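Local coordinates for UDP-glucose:anthocyanidin 3-O-glucosyltransferase (Clitoria ternatea, PDB 4REL), which is a plant glycosyltransferase of the GT-B clan, with two Rossmann-like domains and a small-molecule pocket lined by residues from both, at residues H72-A75 with I79-L82; L122-Q125 with P130-A133; L150-C155 with T195-G200; R373-Q376 with E380-V383. All coordinates share one frame; numbering follows the deposited sequence.

Overall arrangement
The contacts fall in sequence order without overlap and divide between the two halves of a GT-B fold. Contacts 1 and 3 border the pocket: each supplies one leucine (Leu82, Leu196) to the bound KMP, and their centres lie about 25 Å apart, with nearest atoms about 7 Å apart. Contact 2 closes a beta-alpha-beta unit of the seven-stranded parallel sheet, its nearest atoms about 6 Å from contact 3. Contact 4 closes an equivalent unit of the six-stranded parallel sheet, across the chain's centre from contacts 1 and 2, with centres about 34 and 35 Å away. The Val374 side chain of contact 4 is about 12 Å from KMP.

Contact 1 (H72-A75 with I79-L82). With KMP (3,5,7-trihydroxy-2-(4-hydroxyphenyl)-4H-chromen-4-one), chain B.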
loop_
_atom_site.group_PDB
_atom_site.type_symbol
_atom_site.label_atom_id
_atom_site.label_comp_id
_atom_site.label_asym_id
_atom_site.label_seq_id
_atom_site.Cartn_x
_atom_site.Cartn_y
_atom_site.Cartn_z
ATOM N N HIS A 72 -28.246 -8.323 -2.414
ATOM C CA HIS A 72 -27.809 -7.021 -1.926
ATOM C C HIS A 72 -26.903 -6.346 -2.954
ATOM O O HIS A 72 -26.086 -7.002 -3.616
ATOM C CB HIS A 72 -27.089 -7.117 -0.574
ATOM C CG HIS A 72 -26.646 -5.789 -0.044
ATOM N ND1 HIS A 72 -27.506 -4.714 0.088
ATOM C CD2 HIS A 72 -25.435 -5.346 0.364
ATOM C CE1 HIS A 72 -26.844 -3.678 0.562
ATOM N NE2 HIS A 72 -25.580 -4.031 0.735
ATOM N N VAL A 73 -27.063 -5.035 -3.080
ATOM C CA VAL A 73 -26.242 -4.215 -3.960
ATOM C C VAL A 73 -25.615 -3.084 -3.146
ATOM O O VAL A 73 -26.284 -2.087 -2.828
ATOM C CB VAL A 73 -27.109 -3.591 -5.076
ATOM C CG1 VAL A 73 -26.279 -2.663 -5.953
ATOM C CG2 VAL A 73 -27.770 -4.678 -5.899
ATOM N N PRO A 74 -24.326 -3.219 -2.804
ATOM C CA PRO A 74 -23.675 -2.181 -1.998
ATOM C C PRO A 74 -23.675 -0.823 -2.687
ATOM O O PRO A 74 -23.673 -0.746 -3.917
ATOM C CB PRO A 74 -22.236 -2.692 -1.868
ATOM C CG PRO A 74 -22.358 -4.164 -1.992
ATOM C CD PRO A 74 -23.444 -4.381 -3.024
ATOM N N ALA A 75 -23.694 0.238 -1.891
ATOM C CA ALA A 75 -23.609 1.593 -2.416
ATOM C C ALA A 75 -22.217 1.831 -2.986
ATOM O O ALA A 75 -21.273 1.096 -2.675
ATOM C CB ALA A 75 -23.914 2.603 -1.322
ATOM N N ILE A 79 -16.199 1.978 1.658
ATOM C CA ILE A 79 -16.147 1.363 2.978
ATOM C C ILE A 79 -17.156 0.228 3.141
ATOM O O ILE A 79 -16.926 -0.707 3.915
ATOM C CB ILE A 79 -16.342 2.402 4.095
ATOM C CG1 ILE A 79 -15.342 3.550 3.923
ATOM C CG2 ILE A 79 -16.123 1.779 5.464
ATOM C CD1 ILE A 79 -13.896 3.081 3.908
ATOM N N GLU A 80 -18.272 0.304 2.421
ATOM C CA GLU A 80 -19.350 -0.670 2.628
ATOM C C GLU A 80 -18.911 -2.127 2.506
ATOM O O GLU A 80 -19.181 -2.935 3.400
ATOM C CB GLU A 80 -20.541 -0.425 1.700
ATOM C CG GLU A 80 -21.614 -1.490 1.907
ATOM C CD GLU A 80 -22.956 -1.127 1.318
ATOM O OE1 GLU A 80 -23.116 0.012 0.837
ATOM O OE2 GLU A 80 -23.849 -2.000 1.332
ATOM N N LYS A 81 -18.230 -2.473 1.415
ATOM C CA LYS A 81 -17.820 -3.864 1.238
ATOM C C LYS A 81 -16.820 -4.305 2.296
ATOM O O LYS A 81 -16.783 -5.489 2.664
ATOM C CB LYS A 81 -17.269 -4.112 -0.169
ATOM C CG LYS A 81 -18.363 -4.154 -1.239
ATOM C CD LYS A 81 -17.766 -4.251 -2.632
ATOM C CE LYS A 81 -18.840 -4.552 -3.662
ATOM N NZ LYS A 81 -18.301 -4.456 -5.045
ATOM N N LEU A 82 -16.015 -3.364 2.785
ATOM C CA LEU A 82 -15.077 -3.658 3.873
ATOM C C LEU A 82 -15.847 -4.017 5.142
ATOM O O LEU A 82 -15.546 -5.015 5.797
ATOM C CB LEU A 82 -14.138 -2.480 4.170
ATOM C CG LEU A 82 -13.463 -1.688 3.052
ATOM C CD1 LEU A 82 -12.430 -0.731 3.634
ATOM C CD2 LEU A 82 -12.827 -2.574 2.023
HETATM C C1 KMP B . -6.084 4.081 7.314
HETATM C C2 KMP B . -5.357 3.224 6.506
HETATM C C3 KMP B . -6.049 2.530 5.398
HETATM C C4 KMP B . -7.490 2.773 5.183
HETATM C C5 KMP B . -8.134 3.648 6.050
HETATM C C6 KMP B . -7.444 4.283 7.086
HETATM C C9 KMP B . -5.322 1.603 4.500
HETATM C C10 KMP B . -6.094 0.950 3.418
HETATM C C11 KMP B . -7.556 1.260 3.288
HETATM C C14 KMP B . -8.410 0.648 2.224
HETATM C C15 KMP B . -7.985 -0.439 1.462
HETATM C C16 KMP B . -8.805 -0.977 0.483
HETATM C C17 KMP B . -10.057 -0.431 0.251
HETATM C C18 KMP B . -10.491 0.651 1.006
HETATM C C19 KMP B . -9.670 1.185 1.990
HETATM O O12 KMP B . -8.162 2.144 4.161
HETATM O O13 KMP B . -4.098 1.387 4.661
HETATM O O24 KMP B . -10.857 -0.961 -0.716
HETATM O O27 KMP B . -5.436 0.103 2.579
HETATM O O29 KMP B . -8.127 5.129 7.905
HETATM O O30 KMP B . -4.028 3.011 6.711
#
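Glu80 carries the meeting of the 72-75 loop with the start of helix 80-86, its two carboxylate oxygens gripping separate donors. Its CG stands anti to the backbone N (chi1 178°) and the chain is extended beyond it, which carries the carboxylate from the first turn of the helix across to the loop. His72 comes at it from the opposite direction. The NE2 of His72 donates to OE2 of Glu80 over 2.7 Å; the oxygen lies at the ring edge, close to the imidazole plane, and is met nearly head-on along its C-O bond. The ring and carboxylate planes are turned 37° apart. Geometry differs at the other oxygen: the backbone N of Ala75 reaches OE1 of Glu80 at 2.8 Å from above the carboxylate, 51° out of its plane. Between the two bonds the group rests on Pro74, whose CB is 3.6 Å from CD of Glu80. The same proline ring meets the extended Lys81 chain at about a right angle, with CG of Pro74 3.9 Å from CE of Lys81. The next residue, Leu82, belongs to the pocket instead, its CD1 3.5 Å from C18 of KMP, and also packs on Phe192. At the helix start, Asn77 OD1 accepts a hydrogen bond from Ile79 N. Two donors on different oxygens restrict rotation of the carboxylate, and its negative charge would favour a protonated His72, so this surface loop is probably tied to the pocket helix by a charge-assisted bond.

Contact 2 (L122-Q125 with P130-A133)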
loop_
_atom_site.group_PDB
_atom_site.type_symbol
_atom_site.label_atom_id
_atom_site.label_comp_id
_atom_site.label_asym_id
_atom_site.label_seq_id
_atom_site.Cartn_x
_atom_site.Cartn_y
_atom_site.Cartn_z
ATOM N N LEU A 122 -8.498 -13.983 16.910
ATOM C CA LEU A 122 -9.378 -14.825 17.717
ATOM C C LEU A 122 -9.295 -16.264 17.237
ATOM O O LEU A 122 -9.293 -17.207 18.046
ATOM C CB LEU A 122 -10.827 -14.348 17.624
ATOM C CG LEU A 122 -11.168 -12.970 18.161
ATOM C CD1 LEU A 122 -12.646 -12.669 17.910
ATOM C CD2 LEU A 122 -10.834 -12.892 19.643
ATOM N N VAL A 123 -9.215 -16.429 15.917
ATOM C CA VAL A 123 -9.111 -17.758 15.312
ATOM C C VAL A 123 -7.803 -18.416 15.746
ATOM O O VAL A 123 -7.774 -19.587 16.129
ATOM C CB VAL A 123 -9.187 -17.681 13.769
ATOM C CG1 VAL A 123 -8.885 -19.038 13.131
ATOM C CG2 VAL A 123 -10.566 -17.205 13.337
ATOM N N ALA A 124 -6.717 -17.654 15.689
ATOM C CA ALA A 124 -5.414 -18.182 16.086
ATOM C C ALA A 124 -5.418 -18.562 17.563
ATOM O O ALA A 124 -4.867 -19.592 17.949
ATOM C CB ALA A 124 -4.315 -17.173 15.795
ATOM N N GLN A 125 -6.055 -17.737 18.391
ATOM C CA GLN A 125 -6.096 -18.012 19.822
ATOM C C GLN A 125 -6.911 -19.269 20.135
ATOM O O GLN A 125 -6.535 -20.067 20.998
ATOM C CB GLN A 125 -6.588 -16.784 20.597
ATOM C CG GLN A 125 -5.561 -15.653 20.608
ATOM C CD GLN A 125 -6.137 -14.347 21.117
ATOM O OE1 GLN A 125 -7.352 -14.159 21.137
ATOM N NE2 GLN A 125 -5.264 -13.435 21.518
ATOM N N PRO A 130 0.478 -19.463 16.717
ATOM C CA PRO A 130 0.933 -18.076 16.584
ATOM C C PRO A 130 0.174 -17.286 15.521
ATOM O O PRO A 130 -0.231 -17.832 14.483
ATOM C CB PRO A 130 2.407 -18.217 16.189
ATOM C CG PRO A 130 2.586 -19.642 15.756
ATOM C CD PRO A 130 1.571 -20.434 16.516
ATOM N N TRP A 131 -0.011 -15.997 15.791
ATOM C CA TRP A 131 -0.650 -15.093 14.852
ATOM C C TRP A 131 0.369 -14.066 14.378
ATOM O O TRP A 131 0.941 -13.314 15.178
ATOM C CB TRP A 131 -1.823 -14.371 15.524
ATOM C CG TRP A 131 -2.681 -13.567 14.578
ATOM C CD1 TRP A 131 -3.468 -14.047 13.574
ATOM C CD2 TRP A 131 -2.842 -12.139 14.570
ATOM N NE1 TRP A 131 -4.111 -13.005 12.936
ATOM C CE2 TRP A 131 -3.746 -11.826 13.535
ATOM C CE3 TRP A 131 -2.318 -11.098 15.352
ATOM C CZ2 TRP A 131 -4.132 -10.513 13.248
ATOM C CZ3 TRP A 131 -2.710 -9.796 15.070
ATOM C CH2 TRP A 131 -3.603 -9.515 14.026
ATOM N N ILE A 132 0.606 -14.049 13.074
ATOM C CA ILE A 132 1.587 -13.153 12.484
ATOM C C ILE A 132 0.822 -12.119 11.676
ATOM O O ILE A 132 0.095 -12.462 10.750
ATOM C CB ILE A 132 2.557 -13.921 11.574
ATOM C CG1 ILE A 132 3.349 -14.944 12.399
ATOM C CG2 ILE A 132 3.484 -12.955 10.848
ATOM C CD1 ILE A 132 4.245 -15.854 11.575
ATOM N N ALA A 133 0.963 -10.850 12.050
ATOM C CA ALA A 133 0.225 -9.780 11.385
ATOM C C ALA A 133 1.066 -9.159 10.271
ATOM O O ALA A 133 2.260 -8.880 10.457
ATOM C CB ALA A 133 -0.220 -8.714 12.393
#
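Ala124 and Trp131 form the tightly packed part of this small interface, with their CA atoms 5.8 Å apart. The methyl CB of Ala124 points at the strand and lies 3.8 Å from CB of Trp131; it also lies 3.9 Å from CD1 of Trp131, oblique to the indole. Trp131 has CG anti to the backbone N (chi1 -171°), which carries the indole alongside the helix. The indole NE1 is hydrogen-bonded to Ser120 OG, one helical turn before Ala124, so a polar tie and an apolar contact both fix the ring against the same helix.

Beyond this point the packing thins quickly, and only 94 Å² is buried in all. Pro130 turns its ring away, its carbonyl O standing 4.3 Å from CB of Ala124. On the exposed side of the helix, Leu122 points away from the strand, and Gln125 uses NE2 to bond Gln205.

The contact joins helix 119-127 to strand 131-135 at the end of a beta-alpha-beta crossover from strand 110-114. Strand 131-135 runs parallel between 110-114 and 208-211, Val123 packs on helix 89-104, and Ile132 meets helix 431-445.

Contact 3 (L150-C155 with T195-G200); sequences LIRDKC and TLNSLG. With KMP (3,5,7-trihydroxy-2-(4-hydroxyphenyl)-4H-chromen-4-one), chain B.
Arg152 and Asn197 bring together two helical regions whose backbones stay well apart, the nearest CA atoms being 11.5 Å from each other. The arginine spans the gap because its chain is extended from CG to NE. Its NH2 comes within 3.1 Å of OD1 of Asn197, the oxygen lying at the guanidinium edge. The guanidinium and amide planes stand 84° apart, nearly perpendicular, and the angle is too poor for a hydrogen bond, so this is a close polar approach. The arginine is held instead by NE, which donates to the carbonyl of Met182, a residue that the Asn197 side chain also touches.

Just beyond Asn197, Ser198 folds back on its own backbone. With chi1 at 76°, OG sits between the backbone N and the carbonyl carbon and reaches O of Thr195 over 2.7 Å. That carbonyl also accepts Ser198 N at 3.1 Å, a double hold on the residue between helices 191-197 and 199-202. Leu196 adopts a less relaxed shape: chi1 of -94° departs from a staggered position, while its CD2 lies 3.5 Å from C6 of KMP.

Between the two segments, Arg152 of helix 148-157 makes the one approach, to Asn197 of helix 191-197, with Met182 meeting both side chains, while Leu196 on helix 191-197 packs against Phe116 and the ligand.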
loop_
_atom_site.group_PDB
_atom_site.type_symbol
_atom_site.label_atom_id
_atom_site.label_comp_id
_atom_site.label_asym_id
_atom_site.label_seq_id
_atom_site.Cartn_x
_atom_site.Cartn_y
_atom_site.Cartn_z
ATOM N N LEU A 150 -4.311 10.570 22.431
ATOM C CA LEU A 150 -3.490 11.776 22.279
ATOM C C LEU A 150 -3.776 12.445 20.945
ATOM O O LEU A 150 -3.876 13.673 20.853
ATOM C CB LEU A 150 -1.997 11.448 22.361
ATOM C CG LEU A 150 -1.438 11.037 23.718
ATOM C CD1 LEU A 150 0.073 10.818 23.623
ATOM C CD2 LEU A 150 -1.783 12.082 24.779
ATOM N N ILE A 151 -3.901 11.626 19.908
ATOM C CA ILE A 151 -4.140 12.141 18.570
ATOM C C ILE A 151 -5.507 12.829 18.484
ATOM O O ILE A 151 -5.608 13.945 17.969
ATOM C CB ILE A 151 -3.965 11.024 17.518
ATOM C CG1 ILE A 151 -2.471 10.738 17.342
ATOM C CG2 ILE A 151 -4.594 11.428 16.194
ATOM C CD1 ILE A 151 -2.148 9.406 16.662
ATOM N N ARG A 152 -6.546 12.188 19.015
ATOM C CA ARG A 152 -7.879 12.787 18.993
ATOM C C ARG A 152 -7.902 14.085 19.774
ATOM O O ARG A 152 -8.515 15.070 19.345
ATOM C CB ARG A 152 -8.924 11.828 19.557
ATOM C CG ARG A 152 -9.144 10.620 18.665
ATOM C CD ARG A 152 -10.267 9.751 19.167
ATOM N NE ARG A 152 -10.614 8.720 18.191
ATOM C CZ ARG A 152 -11.413 7.693 18.457
ATOM N NH1 ARG A 152 -11.930 7.555 19.670
ATOM N NH2 ARG A 152 -11.684 6.799 17.517
ATOM N N ASP A 153 -7.238 14.094 20.924
ATOM C CA ASP A 153 -7.207 15.299 21.744
ATOM C C ASP A 153 -6.504 16.441 21.013
ATOM O O ASP A 153 -7.010 17.567 20.971
ATOM C CB ASP A 153 -6.539 15.029 23.094
ATOM C CG ASP A 153 -6.883 16.091 24.127
ATOM O OD1 ASP A 153 -8.036 16.577 24.108
ATOM O OD2 ASP A 153 -6.007 16.444 24.946
ATOM N N LYS A 154 -5.347 16.152 20.427
ATOM C CA LYS A 154 -4.603 17.168 19.690
ATOM C C LYS A 154 -5.367 17.645 18.446
ATOM O O LYS A 154 -5.424 18.839 18.168
ATOM C CB LYS A 154 -3.202 16.660 19.314
ATOM C CG LYS A 154 -2.319 17.720 18.652
ATOM C CD LYS A 154 -0.844 17.349 18.711
ATOM C CE LYS A 154 -0.152 17.965 19.916
ATOM N NZ LYS A 154 0.406 19.327 19.637
ATOM N N CYS A 155 -5.967 16.717 17.706
ATOM C CA CYS A 155 -6.702 17.105 16.499
ATOM C C CYS A 155 -7.918 17.957 16.827
ATOM O O CYS A 155 -8.342 18.782 16.019
ATOM C CB CYS A 155 -7.111 15.883 15.679
ATOM S SG CYS A 155 -5.703 15.038 14.931
ATOM N N THR A 195 -12.438 -1.341 13.782
ATOM C CA THR A 195 -11.438 -2.389 13.626
ATOM C C THR A 195 -10.021 -1.792 13.594
ATOM O O THR A 195 -9.122 -2.257 14.306
ATOM C CB THR A 195 -11.719 -3.208 12.351
ATOM O OG1 THR A 195 -12.995 -3.853 12.476
ATOM C CG2 THR A 195 -10.660 -4.254 12.143
ATOM N N LEU A 196 -9.818 -0.755 12.785
ATOM C CA LEU A 196 -8.517 -0.093 12.755
ATOM C C LEU A 196 -8.164 0.473 14.128
ATOM O O LEU A 196 -7.036 0.325 14.598
ATOM C CB LEU A 196 -8.458 0.990 11.667
ATOM C CG LEU A 196 -7.881 0.497 10.329
ATOM C CD1 LEU A 196 -8.605 -0.744 9.808
ATOM C CD2 LEU A 196 -7.914 1.590 9.282
ATOM N N ASN A 197 -9.135 1.078 14.805
ATOM C CA ASN A 197 -8.851 1.670 16.105
ATOM C C ASN A 197 -8.520 0.659 17.196
ATOM O O ASN A 197 -8.046 1.036 18.256
ATOM C CB ASN A 197 -10.010 2.548 16.555
ATOM C CG ASN A 197 -10.114 3.811 15.741
ATOM O OD1 ASN A 197 -11.190 4.399 15.616
ATOM N ND2 ASN A 197 -8.993 4.228 15.162
ATOM N N SER A 198 -8.769 -0.620 16.936
ATOM C CA SER A 198 -8.438 -1.667 17.900
ATOM C C SER A 198 -7.012 -2.176 17.716
ATOM O O SER A 198 -6.552 -3.025 18.482
ATOM C CB SER A 198 -9.402 -2.853 17.778
ATOM O OG SER A 198 -9.116 -3.652 16.636
ATOM N N LEU A 199 -6.308 -1.670 16.707
ATOM C CA LEU A 199 -4.985 -2.223 16.380
ATOM C C LEU A 199 -3.947 -2.066 17.502
ATOM O O LEU A 199 -3.044 -2.887 17.632
ATOM C CB LEU A 199 -4.457 -1.629 15.077
ATOM C CG LEU A 199 -5.095 -2.171 13.798
ATOM C CD1 LEU A 199 -4.696 -1.277 12.634
ATOM C CD2 LEU A 199 -4.669 -3.630 13.548
ATOM N N GLY A 200 -4.077 -1.014 18.303
ATOM C CA GLY A 200 -3.171 -0.802 19.420
ATOM C C GLY A 200 -3.234 -1.935 20.428
ATOM O O GLY A 200 -2.226 -2.298 21.044
HETATM C C1 KMP B . -6.084 4.081 7.314
HETATM C C2 KMP B . -5.357 3.224 6.506
HETATM C C3 KMP B . -6.049 2.530 5.398
HETATM C C4 KMP B . -7.490 2.773 5.183
HETATM C C5 KMP B . -8.134 3.648 6.050
HETATM C C6 KMP B . -7.444 4.283 7.086
HETATM C C9 KMP B . -5.322 1.603 4.500
HETATM C C10 KMP B . -6.094 0.950 3.418
HETATM C C11 KMP B . -7.556 1.260 3.288
HETATM C C14 KMP B . -8.410 0.648 2.224
HETATM C C15 KMP B . -7.985 -0.439 1.462
HETATM C C16 KMP B . -8.805 -0.977 0.483
HETATM C C17 KMP B . -10.057 -0.431 0.251
HETATM C C18 KMP B . -10.491 0.651 1.006
HETATM C C19 KMP B . -9.670 1.185 1.990
HETATM O O12 KMP B . -8.162 2.144 4.161
HETATM O O13 KMP B . -4.098 1.387 4.661
HETATM O O24 KMP B . -10.857 -0.961 -0.716
HETATM O O27 KMP B . -5.436 0.103 2.579
HETATM O O29 KMP B . -8.127 5.129 7.905
HETATM O O30 KMP B . -4.028 3.011 6.711
#

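Contact 4 (R373-Q376 with E380-V383); sequences RVIQ and EVGV
A beta-alpha-beta unit (strand 359-361, helix 368-378, strand 382-384) is closed here, where Ile375 and Gln376 meet the chain leaving the helix. Glu380, with positive phi, is the first residue to leave the helical path, after which Val381 N donates to Ile375 O over 2.9 Å. The bond joins residues six apart in sequence, against five for the 6→1 bond of a Schellman motif, which is consistent with the pi-type turn at 374-376. Glu380 N is also near Ile375 O, but its angle is too poor for a hydrogen bond.

Two CA-H...O contacts accompany it: Glu380 CA lies 3.4 Å from Gln376 O, and Gln376 CA 3.3 Å from Gly382 O. A water donates to both carbonyls, 2.7 Å from Gln376 O and 2.7 Å from Gly382 O. Gly382, with no side chain, lets the CG2 branch of Ile375 come within 3.8 Å of its CA; Gly382 N is buried here without a partner in the model. The Gln376 side chain, CG anti to the backbone N (chi1 -175°), runs along the strand so that OE1 sits 3.6 Å from Val383 CA and accepts Ile384 N.

Ile375 and Val381 also pack on Met359 of strand 359-361, the parallel neighbour of edge strand 382-384. Helix 409-425 covers Val381 and Val383 and supplies Lys410, which forms a salt bridge with Glu380.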
loop_
_atom_site.group_PDB
_atom_site.type_symbol
_atom_site.label_atom_id
_atom_site.label_comp_id
_atom_site.label_asym_id
_atom_site.label_seq_id
_atom_site.Cartn_x
_atom_site.Cartn_y
_atom_site.Cartn_z
ATOM N N ARG A 373 3.262 13.282 3.971
ATOM C CA ARG A 373 4.095 14.017 4.927
ATOM C C ARG A 373 5.503 13.425 5.027
ATOM O O ARG A 373 6.488 14.164 5.098
ATOM C CB ARG A 373 3.443 14.052 6.317
ATOM C CG ARG A 373 4.266 14.821 7.380
ATOM C CD ARG A 373 4.340 16.319 7.055
ATOM N NE ARG A 373 2.997 16.860 6.903
ATOM C CZ ARG A 373 2.701 17.988 6.267
ATOM N NH1 ARG A 373 3.661 18.730 5.726
ATOM N NH2 ARG A 373 1.438 18.373 6.172
ATOM N N VAL A 374 5.601 12.095 5.072
ATOM C CA VAL A 374 6.910 11.445 5.139
ATOM C C VAL A 374 7.711 11.801 3.888
ATOM O O VAL A 374 8.891 12.169 3.954
ATOM C CB VAL A 374 6.784 9.910 5.301
ATOM C CG1 VAL A 374 8.144 9.235 5.155
ATOM C CG2 VAL A 374 6.167 9.565 6.654
ATOM N N ILE A 375 7.044 11.736 2.744
ATOM C CA ILE A 375 7.695 12.046 1.475
ATOM C C ILE A 375 8.250 13.477 1.459
ATOM O O ILE A 375 9.399 13.712 1.086
ATOM C CB ILE A 375 6.717 11.826 0.298
ATOM C CG1 ILE A 375 6.592 10.329 0.006
ATOM C CG2 ILE A 375 7.203 12.557 -0.943
ATOM C CD1 ILE A 375 5.351 9.951 -0.806
ATOM N N GLN A 376 7.437 14.441 1.870
ATOM C CA GLN A 376 7.870 15.831 1.805
ATOM C C GLN A 376 8.845 16.231 2.915
ATOM O O GLN A 376 9.831 16.921 2.652
ATOM C CB GLN A 376 6.675 16.781 1.857
ATOM C CG GLN A 376 7.074 18.251 1.665
ATOM C CD GLN A 376 5.904 19.203 1.786
ATOM O OE1 GLN A 376 5.204 19.486 0.806
ATOM N NE2 GLN A 376 5.681 19.712 3.005
ATOM N N GLU A 380 12.202 13.894 2.229
ATOM C CA GLU A 380 12.370 15.040 1.330
ATOM C C GLU A 380 12.609 14.627 -0.130
ATOM O O GLU A 380 13.541 15.117 -0.778
ATOM C CB GLU A 380 13.472 15.980 1.836
ATOM C CG GLU A 380 13.195 16.494 3.250
ATOM C CD GLU A 380 14.193 17.528 3.728
ATOM O OE1 GLU A 380 14.953 17.219 4.663
ATOM O OE2 GLU A 380 14.209 18.645 3.179
ATOM N N VAL A 381 11.740 13.756 -0.645
ATOM C CA VAL A 381 11.860 13.264 -2.020
ATOM C C VAL A 381 10.648 13.690 -2.828
ATOM O O VAL A 381 10.330 13.105 -3.860
ATOM C CB VAL A 381 12.030 11.728 -2.101
ATOM C CG1 VAL A 381 13.384 11.301 -1.543
ATOM C CG2 VAL A 381 10.887 10.979 -1.392
ATOM N N GLY A 382 9.972 14.725 -2.351
ATOM C CA GLY A 382 8.804 15.219 -3.053
ATOM C C GLY A 382 8.130 16.356 -2.324
ATOM O O GLY A 382 8.626 16.818 -1.289
ATOM N N VAL A 383 7.005 16.808 -2.874
ATOM C CA VAL A 383 6.215 17.882 -2.264
ATOM C C VAL A 383 4.748 17.486 -2.242
ATOM O O VAL A 383 4.278 16.715 -3.086
ATOM C CB VAL A 383 6.365 19.238 -3.004
ATOM C CG1 VAL A 383 7.787 19.777 -2.867
ATOM C CG2 VAL A 383 5.982 19.107 -4.465
HETATM O O HOH W 1 10.553 18.003 0.249
#